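PDB 3LFT: uncharacterized protein from Streptococcus pneumoniae, which binds L-tryptophan in the cleft between its two lobes and is probably the substrate-binding protein of an ABC transporter. Local coordinates for residues D188-F202 and K214-G228. Numbering follows the deposited sequence.
Sequences DAIWVPIDNTIASGF and KPIYPSATAMVEVGG. With TRP (tryptophan), chain C.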
ATOM      1  N   ASP A 188       1.211  20.250 -12.456  1.00  6.71           N
ATOM      2  CA  ASP A 188       1.876  19.692 -13.627  1.00  6.94           C
ATOM      3  C   ASP A 188       1.886  18.179 -13.650  1.00  6.19           C
ATOM      4  O   ASP A 188       2.061  17.577 -14.702  1.00  6.38           O
ATOM      5  CB  ASP A 188       3.313  20.195 -13.699  1.00  7.59           C
ATOM      6  CG  ASP A 188       3.397  21.704 -13.774  1.00  9.05           C
ATOM      7  OD1 ASP A 188       2.573  22.310 -14.496  1.00 10.75           O
ATOM      8  OD2 ASP A 188       4.280  22.263 -13.093  1.00 10.62           O
ATOM      9  N   ALA A 189       1.719  17.568 -12.479  1.00  5.28           N
ATOM     10  CA  ALA A 189       1.770  16.120 -12.356  1.00  4.84           C
ATOM     11  C   ALA A 189       0.952  15.718 -11.158  1.00  5.83           C
ATOM     12  O   ALA A 189       0.799  16.509 -10.216  1.00  6.19           O
ATOM     13  CB  ALA A 189       3.224  15.642 -12.177  1.00  5.63           C
ATOM     14  N   ILE A 190       0.423  14.505 -11.212  1.00  4.98           N
ATOM     15  CA  ILE A 190      -0.342  13.921 -10.105  1.00  5.82           C
ATOM     16  C   ILE A 190       0.521  12.857  -9.460  1.00  5.22           C
ATOM     17  O   ILE A 190       1.079  12.025 -10.169  1.00  6.08           O
ATOM     18  CB  ILE A 190      -1.667  13.287 -10.599  1.00  5.94           C
ATOM     19  CG1 ILE A 190      -2.577  14.338 -11.247  1.00  7.89           C
ATOM     20  CG2 ILE A 190      -2.394  12.562  -9.444  1.00  6.12           C
ATOM     21  CD1 ILE A 190      -3.683  13.724 -12.091  1.00  9.30           C
ATOM     22  N   TRP A 191       0.639  12.899  -8.138  1.00  4.72           N
ATOM     23  CA  TRP A 191       1.305  11.859  -7.358  1.00  4.80           C
ATOM     24  C   TRP A 191       0.310  11.213  -6.409  1.00  4.84           C
ATOM     25  O   TRP A 191      -0.523  11.892  -5.801  1.00  5.15           O
ATOM     26  CB  TRP A 191       2.498  12.435  -6.591  1.00  5.13           C
ATOM     27  CG  TRP A 191       3.135  11.499  -5.617  1.00  4.78           C
ATOM     28  CD1 TRP A 191       4.020  10.500  -5.895  1.00  5.46           C
ATOM     29  CD2 TRP A 191       2.912  11.474  -4.208  1.00  5.09           C
ATOM     30  NE1 TRP A 191       4.368   9.841  -4.723  1.00  5.94           N
ATOM     31  CE2 TRP A 191       3.716  10.445  -3.674  1.00  6.62           C
ATOM     32  CE3 TRP A 191       2.152  12.265  -3.333  1.00  6.29           C
ATOM     33  CZ2 TRP A 191       3.747  10.154  -2.301  1.00  5.86           C
ATOM     34  CZ3 TRP A 191       2.178  11.965  -1.959  1.00  6.90           C
ATOM     35  CH2 TRP A 191       2.983  10.931  -1.462  1.00  6.47           C
ATOM     36  N   VAL A 192       0.365   9.886  -6.324  1.00  4.27           N
ATOM     37  CA  VAL A 192      -0.536   9.124  -5.446  1.00  4.95           C
ATOM     38  C   VAL A 192       0.318   8.279  -4.525  1.00  4.46           C
ATOM     39  O   VAL A 192       1.158   7.514  -5.009  1.00  4.70           O
ATOM     40  CB  VAL A 192      -1.463   8.178  -6.236  1.00  4.41           C
ATOM     41  CG1 VAL A 192      -2.425   7.459  -5.287  1.00  5.36           C
ATOM     42  CG2 VAL A 192      -2.261   8.954  -7.281  1.00  5.40           C
ATOM     43  N   PRO A 193       0.150   8.401  -3.200  1.00  5.52           N
ATOM     44  CA  PRO A 193       0.879   7.538  -2.272  1.00  5.54           C
ATOM     45  C   PRO A 193       0.348   6.105  -2.307  1.00  5.43           C
ATOM     46  O   PRO A 193      -0.533   5.763  -3.128  1.00  5.03           O
ATOM     47  CB  PRO A 193       0.655   8.205  -0.907  1.00  5.97           C
ATOM     48  CG  PRO A 193      -0.596   8.976  -1.052  1.00  6.56           C
ATOM     49  CD  PRO A 193      -0.721   9.368  -2.508  1.00  5.09           C
ATOM     50  N   ILE A 194       0.888   5.265  -1.429  1.00  4.94           N
ATOM     51  CA  ILE A 194       0.388   3.900  -1.253  1.00  5.15           C
ATOM     52  C   ILE A 194      -0.952   4.036  -0.497  1.00  4.94           C
ATOM     53  O   ILE A 194      -0.978   4.033   0.739  1.00  6.09           O
ATOM     54  CB  ILE A 194       1.411   3.000  -0.515  1.00  5.16           C
ATOM     55  CG1 ILE A 194       2.793   3.046  -1.173  1.00  6.00           C
ATOM     56  CG2 ILE A 194       0.912   1.570  -0.485  1.00  5.66           C
ATOM     57  CD1 ILE A 194       3.862   2.365  -0.314  1.00  6.42           C
ATOM     58  N   ASP A 195      -2.023   4.207  -1.264  1.00  4.86           N
ATOM     59  CA  ASP A 195      -3.311   4.670  -0.754  1.00  4.52           C
ATOM     60  C   ASP A 195      -4.382   3.716  -1.271  1.00  4.74           C
ATOM     61  O   ASP A 195      -4.551   3.551  -2.485  1.00  4.90           O
ATOM     62  CB  ASP A 195      -3.555   6.102  -1.249  1.00  5.75           C
ATOM     63  CG  ASP A 195      -4.845   6.686  -0.725  1.00  5.87           C
ATOM     64  OD1 ASP A 195      -5.931   6.245  -1.161  1.00  6.35           O
ATOM     65  OD2 ASP A 195      -4.769   7.579   0.161  1.00  6.69           O
ATOM     66  N   ASN A 196      -5.111   3.071  -0.364  1.00  4.50           N
ATOM     67  CA  ASN A 196      -6.094   2.061  -0.771  1.00  4.76           C
ATOM     68  C   ASN A 196      -7.299   2.649  -1.495  1.00  4.83           C
ATOM     69  O   ASN A 196      -7.849   2.016  -2.399  1.00  5.19           O
ATOM     70  CB  ASN A 196      -6.590   1.287   0.444  1.00  4.65           C
ATOM     71  CG  ASN A 196      -5.483   0.515   1.103  1.00  4.62           C
ATOM     72  OD1 ASN A 196      -5.062  -0.522   0.594  1.00  4.84           O
ATOM     73  ND2 ASN A 196      -5.000   1.002   2.242  1.00  5.60           N
ATOM     74  N   THR A 197      -7.735   3.832  -1.074  1.00  5.17           N
ATOM     75  CA  THR A 197      -8.894   4.502  -1.685  1.00  5.39           C
ATOM     76  C   THR A 197      -8.603   4.802  -3.157  1.00  4.76           C
ATOM     77  O   THR A 197      -9.369   4.417  -4.046  1.00  4.82           O
ATOM     78  CB  THR A 197      -9.274   5.797  -0.901  1.00  5.84           C
ATOM     79  OG1 THR A 197      -9.505   5.452   0.479  1.00  9.05           O
ATOM     80  CG2 THR A 197     -10.512   6.484  -1.487  1.00  5.91           C
ATOM     81  N   ILE A 198      -7.475   5.466  -3.414  1.00  4.83           N
ATOM     82  CA  ILE A 198      -7.159   5.830  -4.792  1.00  4.79           C
ATOM     83  C   ILE A 198      -6.821   4.558  -5.568  1.00  4.60           C
ATOM     84  O   ILE A 198      -7.189   4.439  -6.737  1.00  5.31           O
ATOM     85  CB  ILE A 198      -6.025   6.874  -4.877  1.00  4.62           C
ATOM     86  CG1 ILE A 198      -6.336   8.086  -3.988  1.00  5.07           C
ATOM     87  CG2 ILE A 198      -5.769   7.307  -6.324  1.00  5.49           C
ATOM     88  CD1 ILE A 198      -7.653   8.835  -4.285  1.00  8.19           C
ATOM     89  N   ALA A 199      -6.151   3.593  -4.938  1.00  4.22           N
ATOM     90  CA  ALA A 199      -5.842   2.364  -5.694  1.00  4.91           C
ATOM     91  C   ALA A 199      -7.109   1.640  -6.141  1.00  5.45           C
ATOM     92  O   ALA A 199      -7.170   1.071  -7.239  1.00  5.72           O
ATOM     93  CB  ALA A 199      -4.941   1.423  -4.901  1.00  4.73           C
ATOM     94  N   SER A 200      -8.127   1.653  -5.284  1.00  4.50           N
ATOM     95  CA  SER A 200      -9.388   1.001  -5.601  1.00  5.67           C
ATOM     96  C   SER A 200     -10.170   1.744  -6.685  1.00  6.21           C
ATOM     97  O   SER A 200     -11.008   1.135  -7.354  1.00  8.13           O
ATOM     98  CB  SER A 200     -10.226   0.825  -4.329  1.00  6.22           C
ATOM     99  OG  SER A 200     -10.819   2.050  -3.946  1.00  9.09           O
ATOM    100  N   GLY A 201      -9.902   3.041  -6.853  1.00  5.94           N
ATOM    101  CA  GLY A 201     -10.577   3.834  -7.878  1.00  6.00           C
ATOM    102  C   GLY A 201      -9.636   4.346  -8.944  1.00  5.69           C
ATOM    103  O   GLY A 201      -9.948   5.340  -9.603  1.00  6.00           O
ATOM    104  N   PHE A 202      -8.498   3.679  -9.140  1.00  5.73           N
ATOM    105  CA  PHE A 202      -7.473   4.267 -10.009  1.00  4.84           C
ATOM    106  C   PHE A 202      -7.877   4.445 -11.484  1.00  5.06           C
ATOM    107  O   PHE A 202      -7.499   5.441 -12.099  1.00  4.44           O
ATOM    108  CB  PHE A 202      -6.113   3.585  -9.866  1.00  5.21           C
ATOM    109  CG  PHE A 202      -5.024   4.353 -10.548  1.00  4.59           C
ATOM    110  CD1 PHE A 202      -4.586   5.576 -10.036  1.00  4.53           C
ATOM    111  CD2 PHE A 202      -4.482   3.899 -11.754  1.00  4.58           C
ATOM    112  CE1 PHE A 202      -3.629   6.323 -10.699  1.00  5.64           C
ATOM    113  CE2 PHE A 202      -3.504   4.658 -12.405  1.00  4.57           C
ATOM    114  CZ  PHE A 202      -3.091   5.854 -11.869  1.00  6.08           C
ATOM    115  N   LYS A 214      -1.740  15.102 -17.937  1.00  9.03           N
ATOM    116  CA  LYS A 214      -0.678  15.317 -16.962  0.50  8.15           C
ATOM    117  C   LYS A 214      -0.082  13.961 -16.650  1.00  7.38           C
ATOM    118  O   LYS A 214      -0.809  12.982 -16.568  1.00  7.36           O
ATOM    119  CB  LYS A 214      -1.225  15.891 -15.656  0.50  8.58           C
ATOM    120  CG  LYS A 214      -1.993  17.179 -15.792  0.50  8.38           C
ATOM    121  CD  LYS A 214      -1.277  18.152 -16.701  0.50  8.11           C
ATOM    122  CE  LYS A 214      -2.200  19.285 -17.067  0.50  9.20           C
ATOM    123  NZ  LYS A 214      -1.428  20.377 -17.671  0.50  7.24           N
ATOM    124  N   PRO A 215       1.235  13.886 -16.444  1.00  5.88           N
ATOM    125  CA  PRO A 215       1.771  12.593 -16.001  1.00  5.81           C
ATOM    126  C   PRO A 215       1.298  12.239 -14.592  1.00  5.04           C
ATOM    127  O   PRO A 215       1.187  13.121 -13.728  1.00  5.74           O
ATOM    128  CB  PRO A 215       3.278  12.831 -15.989  1.00  5.55           C
ATOM    129  CG  PRO A 215       3.437  14.306 -15.892  1.00  7.61           C
ATOM    130  CD  PRO A 215       2.286  14.899 -16.625  1.00  5.89           C
ATOM    131  N   ILE A 216       1.043  10.954 -14.373  1.00  4.38           N
ATOM    132  CA  ILE A 216       0.654  10.426 -13.065  1.00  4.87           C
ATOM    133  C   ILE A 216       1.785   9.548 -12.550  1.00  4.55           C
ATOM    134  O   ILE A 216       2.290   8.664 -13.273  1.00  4.73           O
ATOM    135  CB  ILE A 216      -0.639   9.600 -13.140  1.00  4.77           C
ATOM    136  CG1 ILE A 216      -1.760  10.381 -13.824  1.00  6.07           C
ATOM    137  CG2 ILE A 216      -1.098   9.190 -11.747  1.00  5.89           C
ATOM    138  CD1 ILE A 216      -2.894   9.459 -14.320  1.00  6.39           C
ATOM    139  N   TYR A 217       2.190   9.797 -11.308  1.00  4.01           N
ATOM    140  CA  TYR A 217       3.189   8.981 -10.618  1.00  3.87           C
ATOM    141  C   TYR A 217       2.515   8.281  -9.425  1.00  4.39           C
ATOM    142  O   TYR A 217       2.550   8.790  -8.294  1.00  4.59           O
ATOM    143  CB  TYR A 217       4.326   9.867 -10.126  1.00  4.56           C
ATOM    144  CG  TYR A 217       5.259  10.386 -11.196  1.00  3.83           C
ATOM    145  CD1 TYR A 217       6.400   9.657 -11.534  1.00  3.99           C
ATOM    146  CD2 TYR A 217       5.042  11.606 -11.846  1.00  5.15           C
ATOM    147  CE1 TYR A 217       7.305  10.137 -12.469  1.00  4.32           C
ATOM    148  CE2 TYR A 217       5.955  12.081 -12.816  1.00  4.47           C
ATOM    149  CZ  TYR A 217       7.064  11.330 -13.111  1.00  5.33           C
ATOM    150  OH  TYR A 217       7.987  11.782 -14.031  1.00  6.68           O
ATOM    151  N   PRO A 218       1.884   7.122  -9.666  1.00  4.11           N
ATOM    152  CA  PRO A 218       1.089   6.466  -8.618  1.00  4.77           C
ATOM    153  C   PRO A 218       1.893   5.325  -8.003  1.00  4.83           C
ATOM    154  O   PRO A 218       2.526   4.539  -8.721  1.00  4.60           O
ATOM    155  CB  PRO A 218      -0.118   5.944  -9.386  1.00  5.15           C
ATOM    156  CG  PRO A 218       0.464   5.565 -10.765  1.00  5.23           C
ATOM    157  CD  PRO A 218       1.692   6.463 -10.976  1.00  4.20           C
ATOM    158  N   SER A 219       1.858   5.213  -6.673  1.00  4.80           N
ATOM    159  CA  SER A 219       2.751   4.313  -5.923  1.00  5.58           C
ATOM    160  C   SER A 219       2.346   2.849  -5.905  1.00  5.12           C
ATOM    161  O   SER A 219       2.253   2.225  -4.832  1.00  6.35           O
ATOM    162  CB  SER A 219       2.933   4.853  -4.501  1.00  5.60           C
ATOM    163  OG  SER A 219       3.442   6.171  -4.536  1.00  5.82           O
ATOM    164  N   ALA A 220       2.101   2.282  -7.088  1.00  4.33           N
ATOM    165  CA  ALA A 220       1.913   0.839  -7.236  1.00  4.35           C
ATOM    166  C   ALA A 220       2.076   0.422  -8.671  1.00  3.97           C
ATOM    167  O   ALA A 220       1.618   1.118  -9.578  1.00  4.57           O
ATOM    168  CB  ALA A 220       0.518   0.413  -6.770  1.00  4.62           C
ATOM    169  N   THR A 221       2.709  -0.731  -8.879  1.00  4.28           N
ATOM    170  CA  THR A 221       2.798  -1.341 -10.198  1.00  4.38           C
ATOM    171  C   THR A 221       1.431  -1.472 -10.826  1.00  4.29           C
ATOM    172  O   THR A 221       1.270  -1.176 -11.999  1.00  5.08           O
ATOM    173  CB  THR A 221       3.501  -2.702 -10.124  1.00  5.18           C
ATOM    174  OG1 THR A 221       4.837  -2.484  -9.650  1.00  7.00           O
ATOM    175  CG2 THR A 221       3.552  -3.412 -11.469  1.00  5.63           C
ATOM    176  N   ALA A 222       0.449  -1.890 -10.030  1.00  4.44           N
ATOM    177  CA  ALA A 222      -0.893  -2.094 -10.541  1.00  4.82           C
ATOM    178  C   ALA A 222      -1.537  -0.813 -11.072  1.00  4.02           C
ATOM    179  O   ALA A 222      -2.376  -0.889 -11.962  1.00  5.31           O
ATOM    180  CB  ALA A 222      -1.764  -2.722  -9.477  1.00  4.23           C
HETATM  181  N   MSE A 223      -1.157   0.334 -10.508  1.00  4.63           N
HETATM  182  CA  MSE A 223      -1.632   1.621 -11.010  1.00  4.24           C
HETATM  183  C   MSE A 223      -0.846   2.061 -12.239  1.00  4.14           C
HETATM  184  O   MSE A 223      -1.431   2.490 -13.225  1.00  5.15           O
HETATM  185  CB  MSE A 223      -1.582   2.686  -9.916  1.00  4.86           C
HETATM  186  CG  MSE A 223      -2.617   2.439  -8.787  1.00  4.52           C
HETATM  187 SE   MSE A 223      -2.803   3.923  -7.544  1.00 10.49          SE
HETATM  188  CE  MSE A 223      -1.531   3.444  -6.164  1.00  7.80           C
ATOM    189  N   VAL A 224       0.479   1.922 -12.208  1.00  5.17           N
ATOM    190  CA  VAL A 224       1.278   2.259 -13.371  1.00  6.13           C
ATOM    191  C   VAL A 224       0.831   1.435 -14.565  1.00  5.54           C
ATOM    192  O   VAL A 224       0.752   1.958 -15.681  1.00  7.73           O
ATOM    193  CB  VAL A 224       2.799   2.106 -13.101  1.00  6.06           C
ATOM    194  CG1 VAL A 224       3.618   2.315 -14.391  1.00  7.15           C
ATOM    195  CG2 VAL A 224       3.258   3.132 -12.047  1.00  7.49           C
ATOM    196  N   GLU A 225       0.497   0.165 -14.357  1.00  5.53           N
ATOM    197  CA  GLU A 225       0.194  -0.679 -15.503  1.00  6.68           C
ATOM    198  C   GLU A 225      -1.103  -0.345 -16.230  1.00  6.76           C
ATOM    199  O   GLU A 225      -1.267  -0.768 -17.372  1.00  7.34           O
ATOM    200  CB  GLU A 225       0.344  -2.156 -15.177  1.00  8.34           C
ATOM    201  CG  GLU A 225      -0.605  -2.744 -14.210  1.00 12.16           C
ATOM    202  CD  GLU A 225      -0.185  -4.173 -13.814  1.00 15.43           C
ATOM    203  OE1 GLU A 225      -0.710  -4.710 -12.818  1.00 17.92           O
ATOM    204  OE2 GLU A 225       0.687  -4.761 -14.499  1.00 17.66           O
ATOM    205  N   VAL A 226      -2.006   0.403 -15.583  1.00  5.91           N
ATOM    206  CA  VAL A 226      -3.273   0.787 -16.232  1.00  6.20           C
ATOM    207  C   VAL A 226      -3.348   2.273 -16.593  1.00  6.23           C
ATOM    208  O   VAL A 226      -4.422   2.800 -16.854  1.00  7.42           O
ATOM    209  CB  VAL A 226      -4.543   0.336 -15.443  1.00  6.28           C
ATOM    210  CG1 VAL A 226      -4.511  -1.169 -15.185  1.00  7.96           C
ATOM    211  CG2 VAL A 226      -4.670   1.109 -14.125  1.00  7.16           C
ATOM    212  N   GLY A 227      -2.212   2.956 -16.639  1.00  6.25           N
ATOM    213  CA  GLY A 227      -2.201   4.308 -17.206  1.00  6.20           C
ATOM    214  C   GLY A 227      -1.321   5.303 -16.470  1.00  6.43           C
ATOM    215  O   GLY A 227      -1.202   6.457 -16.899  1.00  7.40           O
ATOM    216  N   GLY A 228      -0.704   4.907 -15.366  1.00  7.22           N
ATOM    217  CA  GLY A 228       0.282   5.787 -14.741  1.00  6.96           C
ATOM    218  C   GLY A 228       1.563   5.815 -15.550  1.00  6.88           C
ATOM    219  O   GLY A 228       1.819   4.905 -16.357  1.00  8.10           O
TER
HETATM  220  N   TRP C   1       0.466  -0.260   2.573  1.00  8.29           N
HETATM  221  CA  TRP C   1      -0.984   0.059   2.422  1.00  8.97           C
HETATM  222  C   TRP C   1      -1.574   0.400   3.752  1.00  8.94           C
HETATM  223  O   TRP C   1      -2.793   0.329   3.928  1.00  8.77           O
HETATM  224  CB  TRP C   1      -1.711  -1.125   1.764  1.00  8.71           C
HETATM  225  CG  TRP C   1      -1.166  -1.415   0.388  1.00  7.83           C
HETATM  226  CD1 TRP C   1      -0.259  -2.408   0.021  1.00  8.47           C
HETATM  227  CD2 TRP C   1      -1.469  -0.665  -0.836  1.00  8.23           C
HETATM  228  NE1 TRP C   1      -0.001  -2.322  -1.327  1.00  8.55           N
HETATM  229  CE2 TRP C   1      -0.668  -1.309  -1.881  1.00  8.59           C
HETATM  230  CE3 TRP C   1      -2.263   0.429  -1.088  1.00  8.21           C
HETATM  231  CZ2 TRP C   1      -0.742  -0.801  -3.165  1.00  8.72           C
HETATM  232  CZ3 TRP C   1      -2.309   0.919  -2.389  1.00  9.20           C
HETATM  233  CH2 TRP C   1      -1.557   0.296  -3.405  1.00  8.94           C
HETATM  234  OXT TRP C   1      -0.824   0.754   4.673  1.00  8.45           O
HETATM  235  O   HOH W   1       1.359  21.359 -16.737  1.00 18.45           O
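F202 lies with one ring face against M223, a selenomethionine, and packs against one face of two parallel strands, 189-192 and 216-218, at one edge of the four-stranded sheet in a periplasmic-binding-protein fold. Each strand leads into a short helix, and F202 follows the first of these. The ring packs over M223 CB in a CH-pi contact, CB being 3.7 Å from the F202 ring centroid and 14° off its normal. Further out on the same side chain, M223 SE meets the ring obliquely, 3.5 Å from F202 CD1, a Met-aromatic contact; the bend at chi3 (-92°) turns CE off toward A199 CB and V192 CG1. The edge of the ring is met by I216 CG2 and V226 CG2 in its plane, while P218 CG reaches F202 CZ obliquely at 3.7 Å. I190, V192, I216 and P218 make up one sheet face; F202 lies against the I216 and P218 part of it. W191 and Y217 occupy the other face, where W191 CD1 comes to 3.3 Å from Y217 O; W191 NE1 hydrogen-bonds to Q122 OE1 and Y217 OH to T130 OG1. Between the strands run the backbone bonds I190 N to P215 O, Y217 N to I190 O and V192 N to Y217 O. Beyond the C-terminal ends of the strands lies the tryptophan pocket: I194 CG2 touches the ligand's CD2 at 3.3 Å, N196 ND2 donates to its carboxylate O, and A199 and A220 present their CB atoms to its six-membered ring. D195 caps helix 196-200 by accepting from I198 N through OD1. S219 grips V192 O twice, through N and through OG: with OG beside its own backbone N (chi1 -57°), the hydroxyl donates in the carbonyl plane to a lone pair of V192 O, S219 OG to V192 O 2.7 Å.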